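Local coordinates for protein glutathione S-transferase (Rhodospirillum rubrum F11, PDB 4O7H) that probably catalyses the conjugation of glutathione to electrophilic substrates, as glutathione S-transferases do, and forms a two-subunit assembly, at residues A[15-20]-A[204-209]; A[30-33]-A[37-40]; A[70-73]-A[78-81]; A[100-105]-A[138-143]; A[173-178]-A[215-220]. All blocks are in the same frame, centred on the assembly; numbering follows the deposited sequence.

Contact 1. Residues A[15-20]-A[204-209]; sequences KVRVAL and LTETIS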
# COMPACT_ATOMS: atom_id res chain seq x y z
N LYS A 15 -2.03 -13.75 -0.54
CA LYS A 15 -0.88 -13.51 -1.41
C LYS A 15 0.42 -14.09 -0.87
O LYS A 15 1.19 -14.72 -1.59
CB LYS A 15 -0.70 -12.02 -1.75
CG LYS A 15 0.72 -11.73 -2.23
CD LYS A 15 0.83 -10.46 -2.95
CE LYS A 15 0.54 -9.30 -2.09
NZ LYS A 15 0.77 -8.10 -2.93
N VAL A 16 0.69 -13.89 0.42
CA VAL A 16 1.90 -14.43 0.99
C VAL A 16 1.91 -15.97 0.99
O VAL A 16 2.92 -16.59 0.68
CB VAL A 16 2.15 -13.83 2.39
CG1 VAL A 16 3.36 -14.48 3.05
CG2 VAL A 16 2.44 -12.32 2.32
N ARG A 17 0.77 -16.59 1.26
CA ARG A 17 0.68 -18.01 1.21
C ARG A 17 1.03 -18.53 -0.21
O ARG A 17 1.77 -19.50 -0.35
CB ARG A 17 -0.72 -18.54 1.56
CG ARG A 17 -1.13 -18.29 2.99
CD ARG A 17 -2.43 -19.00 3.27
NE ARG A 17 -2.19 -20.44 3.46
CZ ARG A 17 -3.18 -21.30 3.74
NH1 ARG A 17 -4.43 -20.87 3.81
NH2 ARG A 17 -2.90 -22.57 4.01
N VAL A 18 0.45 -17.91 -1.22
CA VAL A 18 0.77 -18.28 -2.61
C VAL A 18 2.24 -18.07 -2.91
O VAL A 18 2.91 -18.95 -3.53
CB VAL A 18 -0.16 -17.58 -3.61
CG1 VAL A 18 0.29 -17.88 -5.06
CG2 VAL A 18 -1.63 -17.93 -3.35
N ALA A 19 2.80 -16.94 -2.46
CA ALA A 19 4.22 -16.63 -2.69
C ALA A 19 5.15 -17.66 -2.03
O ALA A 19 6.11 -18.12 -2.63
CB ALA A 19 4.52 -15.23 -2.19
N LEU A 20 4.88 -18.03 -0.78
CA LEU A 20 5.68 -18.98 -0.08
C LEU A 20 5.72 -20.31 -0.87
O LEU A 20 6.78 -20.93 -1.04
CB LEU A 20 5.07 -19.19 1.31
CG LEU A 20 5.38 -18.06 2.31
CD1 LEU A 20 4.45 -18.22 3.52
CD2 LEU A 20 6.84 -18.04 2.74
N LEU A 204 -8.26 -22.74 -2.42
CA LEU A 204 -9.46 -23.38 -3.01
C LEU A 204 -10.11 -24.34 -2.09
O LEU A 204 -11.35 -24.47 -2.14
CB LEU A 204 -9.15 -24.07 -4.34
CG LEU A 204 -8.56 -23.14 -5.39
CD1 LEU A 204 -8.43 -23.94 -6.68
CD2 LEU A 204 -9.42 -21.90 -5.60
N THR A 205 -9.34 -25.03 -1.27
CA THR A 205 -9.92 -26.11 -0.43
C THR A 205 -10.36 -25.69 0.95
O THR A 205 -11.24 -26.30 1.56
CB THR A 205 -8.95 -27.28 -0.33
OG1 THR A 205 -7.73 -26.88 0.29
CG2 THR A 205 -8.59 -27.81 -1.71
N GLU A 206 -9.75 -24.65 1.50
CA GLU A 206 -10.10 -24.20 2.84
C GLU A 206 -11.38 -23.35 2.80
O GLU A 206 -11.75 -22.77 1.77
CB GLU A 206 -8.88 -23.45 3.47
CG GLU A 206 -7.67 -24.34 3.65
CD GLU A 206 -6.44 -23.61 4.21
OE1 GLU A 206 -6.62 -22.44 4.65
OE2 GLU A 206 -5.37 -24.24 4.21
N THR A 207 -12.10 -23.32 3.91
CA THR A 207 -13.32 -22.55 4.02
C THR A 207 -13.23 -21.58 5.19
O THR A 207 -12.41 -21.73 6.08
CB THR A 207 -14.53 -23.45 4.24
OG1 THR A 207 -14.29 -24.26 5.39
CG2 THR A 207 -14.79 -24.35 3.01
N ILE A 208 -14.09 -20.59 5.15
CA ILE A 208 -14.20 -19.63 6.20
C ILE A 208 -15.65 -19.77 6.71
O ILE A 208 -16.60 -19.35 6.06
CB ILE A 208 -13.92 -18.23 5.66
CG1 ILE A 208 -12.49 -18.17 5.12
CG2 ILE A 208 -14.12 -17.21 6.76
CD1 ILE A 208 -12.41 -17.68 3.71
N SER A 209 -15.79 -20.38 7.89
CA SER A 209 -17.09 -20.56 8.50
C SER A 209 -17.74 -19.21 8.81
O SER A 209 -17.06 -18.28 9.24
CB SER A 209 -16.92 -21.38 9.78
OG SER A 209 -18.17 -21.49 10.45

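Contact 2. Residues A[30-33]-A[37-40]; sequences VIEE and RNES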
# COMPACT_ATOMS: atom_id res chain seq x y z
N VAL A 30 -0.86 -20.45 10.59
CA VAL A 30 -1.50 -20.22 11.88
C VAL A 30 -2.58 -19.15 11.77
O VAL A 30 -2.30 -18.02 11.38
CB VAL A 30 -0.47 -19.79 12.92
CG1 VAL A 30 -1.13 -19.58 14.29
CG2 VAL A 30 0.64 -20.82 13.00
N ILE A 31 -3.82 -19.51 12.06
CA ILE A 31 -4.91 -18.58 11.97
C ILE A 31 -4.88 -17.59 13.13
O ILE A 31 -4.75 -17.99 14.30
CB ILE A 31 -6.28 -19.29 11.96
CG1 ILE A 31 -6.33 -20.23 10.75
CG2 ILE A 31 -7.40 -18.27 11.97
CD1 ILE A 31 -7.43 -21.30 10.73
N GLU A 32 -4.99 -16.32 12.79
CA GLU A 32 -5.31 -15.28 13.75
C GLU A 32 -6.53 -14.52 13.29
O GLU A 32 -6.54 -13.92 12.20
CB GLU A 32 -4.16 -14.30 13.94
CG GLU A 32 -4.46 -13.18 14.96
CD GLU A 32 -4.50 -13.65 16.43
OE1 GLU A 32 -4.00 -14.75 16.72
OE2 GLU A 32 -5.11 -12.93 17.29
N GLU A 33 -7.59 -14.55 14.11
CA GLU A 33 -8.78 -13.77 13.84
C GLU A 33 -8.61 -12.37 14.40
O GLU A 33 -8.82 -12.13 15.60
CB GLU A 33 -9.99 -14.50 14.46
CG GLU A 33 -10.10 -15.94 13.97
CD GLU A 33 -11.36 -16.68 14.47
OE1 GLU A 33 -11.71 -16.55 15.66
OE2 GLU A 33 -11.97 -17.41 13.66
N ARG A 37 -9.59 -9.07 19.66
CA ARG A 37 -8.39 -8.47 20.25
C ARG A 37 -7.56 -9.53 20.98
O ARG A 37 -8.09 -10.41 21.65
CB ARG A 37 -8.78 -7.30 21.17
N ASN A 38 -6.24 -9.49 20.77
CA ASN A 38 -5.32 -10.47 21.34
C ASN A 38 -4.03 -9.73 21.63
O ASN A 38 -3.27 -9.35 20.72
CB ASN A 38 -5.08 -11.62 20.36
CG ASN A 38 -3.97 -12.57 20.78
OD1 ASN A 38 -3.30 -12.40 21.80
ND2 ASN A 38 -3.77 -13.60 19.97
N GLU A 39 -3.81 -9.43 22.91
CA GLU A 39 -2.70 -8.56 23.25
C GLU A 39 -1.38 -9.18 22.86
O GLU A 39 -0.46 -8.46 22.57
CB GLU A 39 -2.69 -8.20 24.76
CG GLU A 39 -3.89 -7.39 25.23
CD GLU A 39 -3.75 -5.88 25.10
OE1 GLU A 39 -2.85 -5.37 24.39
OE2 GLU A 39 -4.56 -5.16 25.75
N SER A 40 -1.26 -10.50 22.87
CA SER A 40 0.00 -11.13 22.50
C SER A 40 0.28 -10.92 20.98
O SER A 40 1.43 -10.72 20.56
CB SER A 40 0.03 -12.61 22.85
OG SER A 40 0.04 -12.76 24.28

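Contact 3. Residues A[70-73]-A[78-81]; sequences YLEE and PSLL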
# COMPACT_ATOMS: atom_id res chain seq x y z
N TYR A 70 10.93 -8.97 1.30
CA TYR A 70 11.85 -9.77 2.11
C TYR A 70 12.03 -11.12 1.45
O TYR A 70 13.17 -11.62 1.32
CB TYR A 70 11.28 -9.95 3.51
CG TYR A 70 11.98 -10.99 4.33
CD1 TYR A 70 13.14 -10.69 5.05
CD2 TYR A 70 11.49 -12.29 4.39
CE1 TYR A 70 13.79 -11.67 5.83
CE2 TYR A 70 12.15 -13.26 5.16
CZ TYR A 70 13.28 -12.95 5.84
OH TYR A 70 13.95 -13.95 6.61
N LEU A 71 10.95 -11.76 1.03
CA LEU A 71 11.08 -13.10 0.39
C LEU A 71 11.96 -13.05 -0.86
O LEU A 71 12.76 -13.97 -1.11
CB LEU A 71 9.74 -13.76 0.09
CG LEU A 71 8.86 -14.11 1.27
CD1 LEU A 71 7.53 -14.61 0.76
CD2 LEU A 71 9.56 -15.11 2.23
N GLU A 72 11.84 -11.98 -1.64
CA GLU A 72 12.61 -11.88 -2.87
C GLU A 72 14.09 -11.62 -2.54
O GLU A 72 14.99 -12.05 -3.29
CB GLU A 72 12.01 -10.80 -3.79
CG GLU A 72 12.63 -10.73 -5.19
CD GLU A 72 12.07 -11.72 -6.18
OE1 GLU A 72 11.25 -12.61 -5.84
OE2 GLU A 72 12.48 -11.57 -7.39
N GLU A 73 14.36 -10.96 -1.44
CA GLU A 73 15.74 -10.66 -1.01
C GLU A 73 16.42 -11.90 -0.46
O GLU A 73 17.62 -12.15 -0.74
CB GLU A 73 15.75 -9.54 0.04
CG GLU A 73 15.45 -8.17 -0.54
CD GLU A 73 15.21 -7.10 0.50
OE1 GLU A 73 15.54 -7.30 1.68
OE2 GLU A 73 14.74 -6.02 0.07
N PRO A 78 12.65 -19.12 -7.08
CA PRO A 78 12.27 -18.49 -8.36
C PRO A 78 11.84 -17.04 -8.09
O PRO A 78 11.25 -16.76 -7.05
CB PRO A 78 11.08 -19.28 -8.82
CG PRO A 78 10.50 -19.80 -7.57
CD PRO A 78 11.63 -20.09 -6.68
N SER A 79 12.16 -16.13 -8.99
CA SER A 79 11.86 -14.68 -8.74
C SER A 79 10.38 -14.40 -8.98
O SER A 79 9.80 -14.89 -9.94
CB SER A 79 12.67 -13.81 -9.70
OG SER A 79 12.37 -12.43 -9.50
N LEU A 80 9.76 -13.57 -8.13
CA LEU A 80 8.42 -13.13 -8.34
C LEU A 80 8.38 -11.62 -8.69
O LEU A 80 7.32 -11.04 -8.80
CB LEU A 80 7.59 -13.46 -7.14
CG LEU A 80 7.37 -14.96 -6.91
CD1 LEU A 80 6.67 -15.20 -5.58
CD2 LEU A 80 6.57 -15.60 -8.02
N LEU A 81 9.56 -11.02 -8.85
CA LEU A 81 9.63 -9.62 -9.34
C LEU A 81 10.22 -9.48 -10.73
O LEU A 81 9.89 -8.54 -11.43
CB LEU A 81 10.47 -8.81 -8.39
CG LEU A 81 9.80 -8.32 -7.10
CD1 LEU A 81 10.88 -7.78 -6.16
CD2 LEU A 81 8.69 -7.34 -7.34

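Contact 4. Residues A[100-105]-A[138-143]; sequences RKFNRE and HTHLRY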
# COMPACT_ATOMS: atom_id res chain seq x y z
N ARG A 100 -4.26 -1.30 -3.82
CA ARG A 100 -4.93 -0.01 -3.57
C ARG A 100 -6.26 0.11 -4.30
O ARG A 100 -7.30 0.25 -3.65
CB ARG A 100 -4.01 1.20 -3.95
CG ARG A 100 -4.69 2.56 -3.88
CD ARG A 100 -3.71 3.78 -3.94
NE ARG A 100 -2.91 3.68 -5.16
CZ ARG A 100 -1.59 3.50 -5.22
NH1 ARG A 100 -0.87 3.41 -4.11
NH2 ARG A 100 -1.02 3.35 -6.38
N LYS A 101 -6.22 0.23 -5.61
CA LYS A 101 -7.40 0.59 -6.42
C LYS A 101 -8.45 -0.54 -6.39
O LYS A 101 -9.62 -0.32 -6.06
CB LYS A 101 -7.05 0.99 -7.84
CG LYS A 101 -8.19 1.56 -8.61
CD LYS A 101 -7.82 1.87 -10.05
CE LYS A 101 -9.03 2.11 -10.93
NZ LYS A 101 -9.73 3.39 -10.62
N PHE A 102 -8.06 -1.75 -6.78
CA PHE A 102 -9.01 -2.85 -6.73
C PHE A 102 -9.48 -3.07 -5.32
O PHE A 102 -10.68 -3.27 -5.06
CB PHE A 102 -8.38 -4.13 -7.31
CG PHE A 102 -9.33 -5.31 -7.45
CD1 PHE A 102 -9.74 -6.03 -6.37
CD2 PHE A 102 -9.74 -5.70 -8.69
CE1 PHE A 102 -10.60 -7.09 -6.52
CE2 PHE A 102 -10.57 -6.77 -8.87
CZ PHE A 102 -11.01 -7.48 -7.77
N ASN A 103 -8.55 -3.01 -4.36
CA ASN A 103 -8.87 -3.25 -2.98
C ASN A 103 -9.94 -2.28 -2.48
O ASN A 103 -10.86 -2.69 -1.78
CB ASN A 103 -7.63 -3.17 -2.12
CG ASN A 103 -7.91 -3.49 -0.67
OD1 ASN A 103 -8.34 -4.57 -0.33
ND2 ASN A 103 -7.73 -2.47 0.20
N ARG A 104 -9.76 -0.99 -2.79
CA ARG A 104 -10.69 0.02 -2.29
C ARG A 104 -12.04 -0.04 -2.98
O ARG A 104 -13.07 0.22 -2.34
CB ARG A 104 -10.07 1.44 -2.39
CG ARG A 104 -8.91 1.61 -1.41
CD ARG A 104 -9.29 1.63 0.10
NE ARG A 104 -10.10 2.81 0.46
CZ ARG A 104 -9.59 4.02 0.75
NH1 ARG A 104 -8.29 4.21 0.75
NH2 ARG A 104 -10.41 5.02 1.04
N GLU A 105 -12.04 -0.35 -4.27
CA GLU A 105 -13.22 -0.27 -5.10
C GLU A 105 -14.07 -1.55 -5.07
O GLU A 105 -15.27 -1.51 -5.38
CB GLU A 105 -12.84 0.02 -6.55
CG GLU A 105 -12.25 1.42 -6.75
CD GLU A 105 -11.80 1.76 -8.17
OE1 GLU A 105 -11.85 0.94 -9.09
OE2 GLU A 105 -11.39 2.94 -8.39
N HIS A 138 -16.13 -5.02 -12.91
CA HIS A 138 -16.06 -5.06 -14.37
C HIS A 138 -14.87 -4.26 -14.97
O HIS A 138 -14.23 -4.72 -15.90
CB HIS A 138 -17.36 -4.53 -14.96
CG HIS A 138 -18.50 -5.48 -14.86
ND1 HIS A 138 -18.74 -6.47 -15.78
CD2 HIS A 138 -19.49 -5.58 -13.94
CE1 HIS A 138 -19.81 -7.15 -15.43
NE2 HIS A 138 -20.28 -6.64 -14.31
N THR A 139 -14.62 -3.05 -14.49
CA THR A 139 -13.55 -2.20 -15.02
C THR A 139 -12.21 -2.88 -14.84
O THR A 139 -11.36 -2.87 -15.73
CB THR A 139 -13.53 -0.86 -14.29
OG1 THR A 139 -14.87 -0.32 -14.24
CG2 THR A 139 -12.62 0.10 -14.97
N HIS A 140 -12.05 -3.50 -13.67
CA HIS A 140 -10.81 -4.25 -13.40
C HIS A 140 -10.62 -5.48 -14.24
O HIS A 140 -9.49 -5.78 -14.67
CB HIS A 140 -10.72 -4.58 -11.93
CG HIS A 140 -10.53 -3.37 -11.10
ND1 HIS A 140 -9.29 -2.82 -10.87
CD2 HIS A 140 -11.43 -2.56 -10.49
CE1 HIS A 140 -9.44 -1.70 -10.17
NE2 HIS A 140 -10.73 -1.51 -9.95
N LEU A 141 -11.71 -6.24 -14.43
CA LEU A 141 -11.64 -7.38 -15.31
C LEU A 141 -11.36 -7.00 -16.75
O LEU A 141 -10.64 -7.72 -17.41
CB LEU A 141 -12.89 -8.22 -15.24
CG LEU A 141 -13.01 -8.98 -13.92
CD1 LEU A 141 -14.46 -9.41 -13.69
CD2 LEU A 141 -12.07 -10.18 -13.83
N ARG A 142 -11.89 -5.87 -17.22
CA ARG A 142 -11.58 -5.41 -18.58
C ARG A 142 -10.09 -5.08 -18.72
O ARG A 142 -9.45 -5.37 -19.75
CB ARG A 142 -12.42 -4.17 -18.98
CG ARG A 142 -13.89 -4.44 -19.20
CD ARG A 142 -14.56 -3.33 -20.05
NE ARG A 142 -14.53 -2.04 -19.38
CZ ARG A 142 -15.41 -1.66 -18.46
NH1 ARG A 142 -16.40 -2.47 -18.10
NH2 ARG A 142 -15.28 -0.47 -17.89
N TYR A 143 -9.51 -4.50 -17.66
CA TYR A 143 -8.09 -4.18 -17.68
C TYR A 143 -7.22 -5.41 -17.69
O TYR A 143 -6.24 -5.51 -18.39
CB TYR A 143 -7.76 -3.26 -16.49
CG TYR A 143 -6.38 -2.70 -16.49
CD1 TYR A 143 -5.83 -2.19 -17.66
CD2 TYR A 143 -5.62 -2.68 -15.34
CE1 TYR A 143 -4.55 -1.66 -17.67
CE2 TYR A 143 -4.35 -2.14 -15.33
CZ TYR A 143 -3.82 -1.63 -16.49
OH TYR A 143 -2.56 -1.15 -16.54

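Contact 5. Residues A[173-178]-A[215-220]; sequences IDYAGD and RHYADL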
# COMPACT_ATOMS: atom_id res chain seq x y z
N ILE A 173 -13.40 -12.27 -4.02
CA ILE A 173 -14.63 -11.88 -4.72
C ILE A 173 -15.35 -13.13 -5.20
O ILE A 173 -16.57 -13.22 -5.10
CB ILE A 173 -14.38 -10.92 -5.91
CG1 ILE A 173 -13.44 -9.75 -5.51
CG2 ILE A 173 -15.69 -10.37 -6.43
CD1 ILE A 173 -13.71 -9.15 -4.14
N ASP A 174 -14.59 -14.12 -5.60
CA ASP A 174 -15.18 -15.37 -6.10
C ASP A 174 -15.76 -16.17 -4.96
O ASP A 174 -16.83 -16.76 -5.11
CB ASP A 174 -14.13 -16.16 -6.88
CG ASP A 174 -14.71 -17.16 -7.84
OD1 ASP A 174 -15.68 -16.83 -8.51
OD2 ASP A 174 -14.11 -18.27 -8.00
N TYR A 175 -15.10 -16.20 -3.81
CA TYR A 175 -15.65 -16.84 -2.62
C TYR A 175 -17.05 -16.27 -2.25
O TYR A 175 -17.95 -17.02 -1.83
CB TYR A 175 -14.65 -16.72 -1.46
CG TYR A 175 -14.92 -17.67 -0.34
CD1 TYR A 175 -15.97 -17.46 0.53
CD2 TYR A 175 -14.12 -18.79 -0.17
CE1 TYR A 175 -16.20 -18.37 1.57
CE2 TYR A 175 -14.35 -19.71 0.85
CZ TYR A 175 -15.42 -19.48 1.70
OH TYR A 175 -15.66 -20.38 2.73
N ALA A 176 -17.23 -14.96 -2.46
CA ALA A 176 -18.48 -14.27 -2.25
C ALA A 176 -19.48 -14.45 -3.38
O ALA A 176 -20.63 -14.02 -3.26
CB ALA A 176 -18.24 -12.78 -2.01
N GLY A 177 -19.03 -15.03 -4.49
CA GLY A 177 -19.90 -15.30 -5.65
C GLY A 177 -20.17 -14.09 -6.53
O GLY A 177 -21.10 -14.10 -7.33
N ASP A 178 -19.32 -13.07 -6.50
CA ASP A 178 -19.60 -11.83 -7.17
C ASP A 178 -18.73 -11.50 -8.40
O ASP A 178 -18.73 -10.35 -8.84
CB ASP A 178 -19.50 -10.68 -6.13
CG ASP A 178 -20.70 -10.66 -5.18
OD1 ASP A 178 -21.82 -10.84 -5.70
OD2 ASP A 178 -20.50 -10.52 -3.95
N ARG A 215 -20.47 -23.13 -5.85
CA ARG A 215 -20.17 -24.47 -6.29
C ARG A 215 -19.00 -24.54 -7.28
O ARG A 215 -18.31 -25.54 -7.32
CB ARG A 215 -21.44 -25.12 -6.89
CG ARG A 215 -21.99 -24.54 -8.18
CD ARG A 215 -23.33 -25.22 -8.56
NE ARG A 215 -23.13 -26.65 -8.78
CZ ARG A 215 -23.43 -27.66 -7.94
NH1 ARG A 215 -24.03 -27.50 -6.80
NH2 ARG A 215 -23.07 -28.92 -8.26
N HIS A 216 -18.73 -23.47 -8.03
CA HIS A 216 -17.64 -23.45 -9.00
C HIS A 216 -16.30 -23.01 -8.41
O HIS A 216 -15.26 -23.02 -9.07
CB HIS A 216 -17.97 -22.48 -10.12
CG HIS A 216 -17.90 -21.06 -9.68
ND1 HIS A 216 -18.99 -20.38 -9.18
CD2 HIS A 216 -16.87 -20.17 -9.67
CE1 HIS A 216 -18.63 -19.15 -8.87
NE2 HIS A 216 -17.34 -19.00 -9.14
N TYR A 217 -16.32 -22.55 -7.16
CA TYR A 217 -15.12 -21.93 -6.55
C TYR A 217 -13.88 -22.80 -6.63
O TYR A 217 -12.80 -22.33 -7.00
CB TYR A 217 -15.45 -21.55 -5.09
CG TYR A 217 -14.30 -20.93 -4.35
CD1 TYR A 217 -13.90 -19.61 -4.60
CD2 TYR A 217 -13.58 -21.68 -3.47
CE1 TYR A 217 -12.83 -19.06 -3.91
CE2 TYR A 217 -12.54 -21.13 -2.77
CZ TYR A 217 -12.17 -19.84 -3.00
OH TYR A 217 -11.04 -19.31 -2.36
N ALA A 218 -14.00 -24.08 -6.29
CA ALA A 218 -12.87 -24.99 -6.36
C ALA A 218 -12.79 -25.77 -7.67
O ALA A 218 -12.01 -26.70 -7.78
CB ALA A 218 -12.90 -25.93 -5.15
N ASP A 219 -13.59 -25.42 -8.65
CA ASP A 219 -13.55 -26.11 -9.96
C ASP A 219 -12.42 -25.54 -10.84
O ASP A 219 -12.50 -24.38 -11.26
CB ASP A 219 -14.89 -25.92 -10.65
CG ASP A 219 -15.03 -26.77 -11.91
OD1 ASP A 219 -14.07 -27.51 -12.26
OD2 ASP A 219 -16.09 -26.66 -12.58
N LEU A 220 -11.43 -26.35 -11.17
CA LEU A 220 -10.36 -25.90 -12.04
C LEU A 220 -10.88 -25.65 -13.45
O LEU A 220 -10.33 -24.82 -14.22
CB LEU A 220 -9.20 -26.89 -12.00
CG LEU A 220 -8.56 -27.18 -10.66
CD1 LEU A 220 -7.23 -27.93 -10.85
CD2 LEU A 220 -8.29 -25.89 -9.90
O HOH W 1 -11.72 -19.42 -7.24

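Contact 1. Residues A[15-20]-A[204-209]
R17 and E206 meet in a two-pronged salt bridge, and they are the pair through which 15-20 and 204-209 touch. The guanidinium comes end-on: NH1 of R17 reaches OE1 of E206 at 2.8 Å, and NH2 of R17 reaches OE2 of E206 at 3.0 Å. Both bonds are nearly straight, and both acceptors lie close to the guanidinium plane. The carboxylate is turned 39° from that plane; R17 meets OE1 from above the carboxylate plane and OE2 on its syn side with a smaller tilt. Two parallel N-H groups facing two oxygens suit an arginine better than a lysine, whose single ammonium cannot span both.

The bridge joins the two halves of the glutathione S-transferase fold. Helix 11-22 belongs to the thioredoxin-like N-terminal domain, and E206 is the first residue to leave helical geometry after helix 201-205, near the end of the all-helical part.

Within R17 itself the chain bends at chi3 (77°), which swings the guanidinium toward E206 while NE is taken by a separate hydrogen bond to the hydroxyl of Y27. Three nitrogens thus have partners, which fixes the rotation of the flat group. A methionine in place of R17 would probably leave the E206 carboxylate without its countercharge and the Y27 hydroxyl without this donor.

The R17 side chain also touches L4 and H6 of strand 3-6. E206 is exposed, and its chain, extended beyond CG, reaches from the loop to the arginine on helix 11-22.

Contact 2. Residues A[30-33]-A[37-40]
The side chain of N38 bridges from the start of a helix to E32, just after strand 28-31. Its CB already lies against the glutamate, 3.3 Å from OE2 of E32. CG stands anti to the backbone N (chi1 171°), which directs the amide toward the carboxylate. At the tip the two amide atoms divide their work. ND2 of N38 donates to OE2 of E32 at 3.1 Å, on the syn side but tilted out of the carboxylate plane, and the bond is somewhat bent, with an N-H...O angle of 150°. The amide and carboxylate planes are turned 44° apart, and the oxygen is tilted slightly from the amide plane. OD1 of N38 turns the other way and accepts weakly from the backbone N of S40 at 3.0 Å, and weakly from N of F41. This is an N-cap, a place that asparagine fills well because its short side chain can fold back on the first turn. E32 reaches the amide through a bend at chi2.

The contact lies on the surface of the thioredoxin-like domain. Strand 28-31, an outermost strand of the sheet within this chain, pairs in parallel with strand 3-6, while N38 leads into helix 39-44.

Contact 3. Residues A[70-73]-A[78-81]
The carboxylate of E72 turns toward the backbone of 78-81, and this is the close side of the contact. OE1 of E72 accepts from the backbone N of L80 at 2.9 Å in an almost perfectly straight bond (178°), on the syn side of the carboxylate. A weak, longer bond from the N of L81 goes to OE2, whose position is less certain. A glutamate suits the spot because its chain, bent at chi2 (83°), can carry an acceptor across to a loop that has N-H groups to offer. OE1 also has a salt bridge to K23, whose NZ also bonds to the P78 carbonyl, so that the buried charge has a countercharge beside it. S79 OG, also less surely placed, accepts from N of L81 in an ST turn and from N of G82.

The aliphatic part is packed as well: CD1 of L81 rests on CG of E72 at 3.6 Å and on CB of E72 at 4.0 Å. An alanine at L81 is likely to open a gap beside the E72 methylenes, leaving them without this cover. The looser part is at P78, which lies at the margin, partly exposed, its CB turned away from 70-73. E73 lies on the side of helix 64-74 that meets the second subunit, with salt bridges to R88 and R92 of that subunit.

Segment 78-81 lies in the loop between helix 64-74, the last helix of the thioredoxin-like domain, and helix 85-119, the first of the helical domain; L81 packs on helix 85-119 at R88, V91 and R92, and L80 on Y161 and I164 of helix 161-175.

Contact 4. Residues A[100-105]-A[138-143]
NE2 of H140 donates a hydrogen bond to OE1 of E105 at 2.8 Å, with an N-H...O angle of 163°, and so ties two helices of the all-helical C-terminal domain of the glutathione S-transferase fold. Helices 85-119 and 127-150 run roughly antiparallel here: the axes of 100-105 and 138-143 come within 11.0 Å at an angle of 151°, a spacing wide enough for the imidazole to lie between them. The ring edge meets OE1 on the anti side, well out of the carboxylate plane, and the carboxylate is turned steeply against the imidazole. Its other oxygen, OE2 of E105, holds NZ of K101 one helical turn back in a salt bridge of 2.8 Å, which fixes the carboxylate from a second side. ND1 of H140 has its own partner, the indole NE1 of W97, so both ring nitrogens of the buried histidine are satisfied and its rotation is set.

F102 packs on one face of this ring as a T-shaped pair: the phenyl edge points at the imidazole face, with planes at 72° and centroids 5.0 Å apart. With CG anti to the backbone N, the phenylalanine lays CD2 over the histidine; F102 also touches L170 and I173 of helix 161-175. The aliphatic chain of K101 runs along the ring edge, where CG of K101 lies 3.8 Å from CE1 of H140.

Contact 5. Residues A[173-178]-A[215-220]
H216 opens the contact from the loop side, donating from NE2 to OD1 of D174 at 2.8 Å in a nearly straight bond (170°). The acceptor lies in the plane of the imidazole, at its edge. The donor meets OD1 on its syn side, tilted out of the carboxylate plane. CG of H216 stands between the backbone N and the carbonyl carbon (chi1 71°), which folds the ring back toward the helix. OD1 of D174 also accepts from the indole NE1 of W181, so two N-H groups grip one oxygen.

Next comes Y217, whose ring receives Y175 edge-on: CD2 of Y175 lies 3.6 Å from CZ of Y217, and the planes stand at 77°, a T-shaped pair. A tyrosine can present a broad apolar face here and still use its hydroxyl, which reaches the L203 carbonyl and R14; the Y175 hydroxyl bonds to the I211 carbonyl. The backbone O of Y217 takes a water at 3.1 Å, and that same water donates to OD2 of D174, bridging helix and loop. From H216 to D219 the chain makes a type I turn, closed by the N of D219 on the O of H216.

After helix 161-175 the chain leaves helical geometry at G177, in a Schellman motif whose positive phi favours glycine. The C-terminal tail thus folds back on helix 161-175 of the all-helical glutathione S-transferase domain.

Overall arrangement
Along the chain contacts 2, 3 and 4 follow in series inside the loop closed by contact 1, while contacts 1 and 5 cross. Contact 2 lies in the thioredoxin-like domain, contacts 4 and 5 in the helical part, contact 3 at the passage between the domains, and contact 1 ties one to the other. Contacts 1 and 5 have centres about 13 Å apart and touch, I208 meeting the Y175 hydroxyl. Contacts 4 and 5 meet where F102 packs on I173, and contacts 1 and 3 through A19, L20, L71 and L80. Contact 2 stands apart, about 30 Å between centres from contact 4. Contacts 3 and 4 both reach the second subunit, so both domains take part in the subunit interface.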